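Local coordinates for protein PTS system fructose-like EIIB component 3 (Escherichia coli K12, PDB 4TN5) that probably carries a phosphoryl group on a cysteine, from phospho-EIIA to sugar entering the cell through EIIC, in a fructose-like phosphotransferase system, at residues 30-34 and 95-99; 57-61 and 98-102. All blocks are in the same frame, centred on the assembly; numbering follows the deposited sequence.

Contact 1 (30-34 and 95-99); sequences LEKWG and MSAVR
Glu-31 and Met-95, here selenomethionine, have the nearest CA atoms across the contact, 9.7 Å apart, and the gap between the turn at 30-34 and the helix at 95-99 is spanned mainly by side chains. Lys-32, with positive phi, is the C-prime residue of a Schellman motif that ends helix 18-30, closed by the backbone N of Lys-32 and of Trp-33. From this turn the indole of Trp-33, its CG anti to the carbonyl carbon (chi1 -77°), reaches the helix with its six-membered ring. CZ3 of Trp-33 lies 3.8 Å from CG1 of Val-98, while the ring's edge meets Met-95 O and, in the same plane, CG of Arg-99, 3.9 Å from CZ2 of Trp-33. The guanidinium of Arg-99 is tilted only 16° from the indole, but it lies beyond the ring's edge and does not stack on it. Glu-31 lays OE1 over one indole face, 3.1 Å above the plane toward its rim, and 3.8 Å from SE of Met-95. Its OE2 stands 4.1 Å from Arg-99 NE, opposite charges too far apart for a salt bridge. With an alanine at Trp-33, the ring contacts of Val-98 would be lost and the extended Arg-99 chain would probably swing more freely. Around this surface contact, Val-98 also packs on strand 59-64, Trp-33 touches Ala-2, and Gly-34 begins strand 34-41, which pairs with strand 3-9.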
loop_
_atom_site.group_PDB
_atom_site.type_symbol
_atom_site.label_atom_id
_atom_site.label_comp_id
_atom_site.label_asym_id
_atom_site.label_seq_id
_atom_site.Cartn_x
_atom_site.Cartn_y
_atom_site.Cartn_z
ATOM N N LEU A 30 2.329 -25.841 6.023
ATOM C CA LEU A 30 2.430 -25.971 7.473
ATOM C C LEU A 30 1.310 -25.187 8.153
ATOM O O LEU A 30 0.815 -25.583 9.207
ATOM C CB LEU A 30 3.786 -25.482 7.992
ATOM C CG LEU A 30 5.021 -26.356 7.751
ATOM C CD1 LEU A 30 6.217 -25.847 8.552
ATOM C CD2 LEU A 30 4.744 -27.814 8.061
ATOM N N GLU A 31 0.922 -24.070 7.546
ATOM C CA GLU A 31 -0.154 -23.238 8.072
ATOM C C GLU A 31 -1.464 -23.594 7.399
ATOM O O GLU A 31 -2.516 -23.032 7.710
ATOM C CB GLU A 31 0.155 -21.765 7.846
ATOM C CG GLU A 31 -0.334 -20.870 8.958
ATOM C CD GLU A 31 0.538 -19.654 9.129
ATOM O OE1 GLU A 31 0.995 -19.103 8.107
ATOM O OE2 GLU A 31 0.782 -19.263 10.288
ATOM N N LYS A 32 -1.369 -24.531 6.463
ATOM C CA LYS A 32 -2.517 -25.032 5.728
ATOM C C LYS A 32 -3.186 -23.960 4.909
ATOM O O LYS A 32 -4.413 -23.850 4.855
ATOM C CB LYS A 32 -3.495 -25.730 6.648
ATOM C CG LYS A 32 -3.106 -27.157 6.770
ATOM C CD LYS A 32 -1.894 -27.424 7.635
ATOM C CE LYS A 32 -1.457 -28.856 7.407
ATOM N NZ LYS A 32 -0.421 -29.332 8.354
ATOM N N TRP A 33 -2.336 -23.166 4.281
ATOM C CA TRP A 33 -2.765 -22.150 3.355
ATOM C C TRP A 33 -2.631 -22.701 1.948
ATOM O O TRP A 33 -1.618 -23.313 1.614
ATOM C CB TRP A 33 -1.878 -20.922 3.505
ATOM C CG TRP A 33 -2.181 -20.085 4.701
ATOM C CD1 TRP A 33 -3.227 -20.228 5.566
ATOM C CD2 TRP A 33 -1.432 -18.960 5.161
ATOM N NE1 TRP A 33 -3.170 -19.260 6.539
ATOM C CE2 TRP A 33 -2.075 -18.468 6.310
ATOM C CE3 TRP A 33 -0.274 -18.321 4.708
ATOM C CZ2 TRP A 33 -1.600 -17.365 7.016
ATOM C CZ3 TRP A 33 0.197 -17.229 5.407
ATOM C CH2 TRP A 33 -0.464 -16.761 6.548
ATOM N N GLY A 34 -3.657 -22.503 1.129
ATOM C CA GLY A 34 -3.546 -22.793 -0.286
ATOM C C GLY A 34 -2.624 -21.752 -0.884
ATOM O O GLY A 34 -2.614 -20.606 -0.433
HETATM N N MSE A 95 5.365 -13.911 7.146
HETATM C CA MSE A 95 4.037 -14.526 7.130
HETATM C C MSE A 95 3.126 -13.978 8.230
HETATM O O MSE A 95 1.904 -14.041 8.111
HETATM C CB MSE A 95 4.096 -16.050 7.244
HETATM C CG MSE A 95 4.331 -16.563 8.646
HETATM SE SE MSE A 95 4.739 -18.460 8.654
HETATM C CE MSE A 95 6.655 -18.316 8.332
ATOM N N SER A 96 3.712 -13.451 9.303
ATOM C CA SER A 96 2.907 -12.865 10.376
ATOM C C SER A 96 2.472 -11.477 9.938
ATOM O O SER A 96 1.436 -10.978 10.358
ATOM C CB SER A 96 3.674 -12.792 11.696
ATOM O OG SER A 96 3.021 -11.924 12.610
ATOM N N ALA A 97 3.281 -10.853 9.091
ATOM C CA ALA A 97 2.873 -9.629 8.422
ATOM C C ALA A 97 1.728 -9.974 7.483
ATOM O O ALA A 97 0.717 -9.277 7.435
ATOM C CB ALA A 97 4.035 -9.035 7.647
ATOM N N VAL A 98 1.898 -11.074 6.753
ATOM C CA VAL A 98 0.864 -11.594 5.864
ATOM C C VAL A 98 -0.432 -11.880 6.619
ATOM O O VAL A 98 -1.525 -11.631 6.113
ATOM C CB VAL A 98 1.336 -12.878 5.133
ATOM C CG1 VAL A 98 0.171 -13.575 4.448
ATOM C CG2 VAL A 98 2.423 -12.546 4.120
ATOM N N ARG A 99 -0.311 -12.379 7.844
ATOM C CA ARG A 99 -1.489 -12.791 8.598
ATOM C C ARG A 99 -2.190 -11.582 9.218
ATOM O O ARG A 99 -3.391 -11.618 9.476
ATOM C CB ARG A 99 -1.118 -13.840 9.648
ATOM C CG ARG A 99 -2.229 -14.841 9.938
ATOM C CD ARG A 99 -1.736 -16.001 10.800
ATOM N NE ARG A 99 -2.704 -17.094 10.869
ATOM C CZ ARG A 99 -3.796 -17.079 11.626
ATOM N NH1 ARG A 99 -4.066 -16.020 12.377
ATOM N NH2 ARG A 99 -4.620 -18.118 11.632
#

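Contact 2 (57-61 and 98-102); sequences ADVAL and VRKVL
Val-59 turns its two methyl groups to different residues of the helix: with chi1 at 60°, CG1 sits between the backbone N and the carbonyl carbon and meets Val-98, while CG2, anti to the backbone N, is directed to Val-101. The distances are 3.8 Å from Val-59 CG1 to Val-98 CG1 and 3.9 Å from Val-59 CG2 to Val-101 CG1. The two valines of the helix stand nearly one turn apart, and Val-59 crosses the first obliquely and the second at about a right angle. Further along the strand, CD1 of Leu-61 comes within 4.0 Å of Val-98 CG2, the branch that lies anti to the carbonyl carbon, so Val-98 gives each strand residue a separate methyl. This is helix-on-sheet packing of an alpha/beta fold: strand 59-61 and helix segment 98-102 run nearly antiparallel, at 155°, with their axes 8.9 Å apart at closest approach. Strand 59-64 lies inside the sheet between strands 3-9 and 79-82, both of which run parallel to it. Just before the strand, Leu-102 brings CD1 to 3.5 Å from the CB of Asp-58, a close contact of carbons, while the carboxylate of Asp-58 is engaged elsewhere, its OD2 accepting a hydrogen bond from the backbone N of Tyr-3. Val-80 on the adjoining strand continues the apolar layer beneath Val-98 and Val-101, and Val-101 also touches Thr-108 and Leu-110 of strand 108-111.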
loop_
_atom_site.group_PDB
_atom_site.type_symbol
_atom_site.label_atom_id
_atom_site.label_comp_id
_atom_site.label_asym_id
_atom_site.label_seq_id
_atom_site.Cartn_x
_atom_site.Cartn_y
_atom_site.Cartn_z
ATOM N N ALA A 57 -7.861 -14.738 -4.228
ATOM C CA ALA A 57 -6.845 -14.844 -3.191
ATOM C C ALA A 57 -7.178 -13.877 -2.065
ATOM O O ALA A 57 -7.650 -12.767 -2.310
ATOM C CB ALA A 57 -5.471 -14.543 -3.759
ATOM N N ASP A 58 -6.937 -14.303 -0.832
ATOM C CA ASP A 58 -7.223 -13.463 0.321
ATOM C C ASP A 58 -6.104 -12.453 0.550
ATOM O O ASP A 58 -6.318 -11.400 1.153
ATOM C CB ASP A 58 -7.436 -14.321 1.567
ATOM C CG ASP A 58 -8.603 -15.279 1.420
ATOM O OD1 ASP A 58 -9.746 -14.875 1.723
ATOM O OD2 ASP A 58 -8.377 -16.434 1.003
ATOM N N VAL A 59 -4.914 -12.780 0.056
ATOM C CA VAL A 59 -3.751 -11.911 0.195
ATOM C C VAL A 59 -2.649 -12.354 -0.767
ATOM O O VAL A 59 -2.522 -13.539 -1.074
ATOM C CB VAL A 59 -3.226 -11.901 1.654
ATOM C CG1 VAL A 59 -2.815 -13.297 2.086
ATOM C CG2 VAL A 59 -2.077 -10.911 1.826
ATOM N N ALA A 60 -1.872 -11.396 -1.261
ATOM C CA ALA A 60 -0.743 -11.703 -2.128
ATOM C C ALA A 60 0.575 -11.472 -1.398
ATOM O O ALA A 60 0.659 -10.636 -0.500
ATOM C CB ALA A 60 -0.804 -10.864 -3.395
ATOM N N LEU A 61 1.602 -12.225 -1.769
ATOM C CA LEU A 61 2.935 -12.003 -1.223
ATOM C C LEU A 61 3.915 -11.718 -2.350
ATOM O O LEU A 61 4.094 -12.534 -3.254
ATOM C CB LEU A 61 3.400 -13.201 -0.394
ATOM C CG LEU A 61 4.773 -13.044 0.266
ATOM C CD1 LEU A 61 4.833 -11.764 1.083
ATOM C CD2 LEU A 61 5.093 -14.247 1.138
ATOM N N VAL A 98 1.898 -11.074 6.753
ATOM C CA VAL A 98 0.864 -11.594 5.864
ATOM C C VAL A 98 -0.432 -11.880 6.619
ATOM O O VAL A 98 -1.525 -11.631 6.113
ATOM C CB VAL A 98 1.336 -12.878 5.133
ATOM C CG1 VAL A 98 0.171 -13.575 4.448
ATOM C CG2 VAL A 98 2.423 -12.546 4.120
ATOM N N ARG A 99 -0.311 -12.379 7.844
ATOM C CA ARG A 99 -1.489 -12.791 8.598
ATOM C C ARG A 99 -2.190 -11.582 9.218
ATOM O O ARG A 99 -3.391 -11.618 9.476
ATOM C CB ARG A 99 -1.118 -13.840 9.648
ATOM C CG ARG A 99 -2.229 -14.841 9.938
ATOM C CD ARG A 99 -1.736 -16.001 10.800
ATOM N NE ARG A 99 -2.704 -17.094 10.869
ATOM C CZ ARG A 99 -3.796 -17.079 11.626
ATOM N NH1 ARG A 99 -4.066 -16.020 12.377
ATOM N NH2 ARG A 99 -4.620 -18.118 11.632
ATOM N N LYS A 100 -1.438 -10.507 9.440
ATOM C CA LYS A 100 -2.036 -9.228 9.819
ATOM C C LYS A 100 -2.844 -8.651 8.662
ATOM O O LYS A 100 -4.032 -8.365 8.806
ATOM C CB LYS A 100 -0.973 -8.217 10.258
ATOM C CG LYS A 100 -0.190 -8.598 11.507
ATOM C CD LYS A 100 0.870 -7.554 11.826
ATOM C CE LYS A 100 0.663 -6.936 13.203
ATOM N NZ LYS A 100 1.824 -7.188 14.103
ATOM N N VAL A 101 -2.187 -8.491 7.516
ATOM C CA VAL A 101 -2.825 -7.993 6.301
ATOM C C VAL A 101 -4.060 -8.827 5.963
ATOM O O VAL A 101 -5.064 -8.309 5.474
ATOM C CB VAL A 101 -1.834 -8.002 5.116
ATOM C CG1 VAL A 101 -2.529 -7.631 3.823
ATOM C CG2 VAL A 101 -0.678 -7.052 5.392
ATOM N N LEU A 102 -3.977 -10.121 6.249
ATOM C CA LEU A 102 -5.115 -11.020 6.126
ATOM C C LEU A 102 -6.182 -10.662 7.160
ATOM O O LEU A 102 -7.370 -10.595 6.846
ATOM C CB LEU A 102 -4.650 -12.463 6.330
ATOM C CG LEU A 102 -5.646 -13.612 6.173
ATOM C CD1 LEU A 102 -6.358 -13.527 4.841
ATOM C CD2 LEU A 102 -4.922 -14.942 6.311
#

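In the fold
Contacts 1 and 2 show how one helix can serve both interior and margin of a fold. Both draw on helix 92-103 and share Val-98, whose CG1 touches both Val-59 and the indole, while CG2 meets Leu-61. Contact 2 is buried and joins the helix to a central strand of the sheet through branched aliphatic groups. Contact 1, nearer the surface, joins it to the turn between helix 18-30 and strand 34-41, where aromatic, selenium and charged groups mingle and contacts are made mostly by long chains. Their centres lie about 8 Å apart, and Trp-33 CZ2 touches Leu-102 CD2 at 4.2 Å, making the two packings continuous.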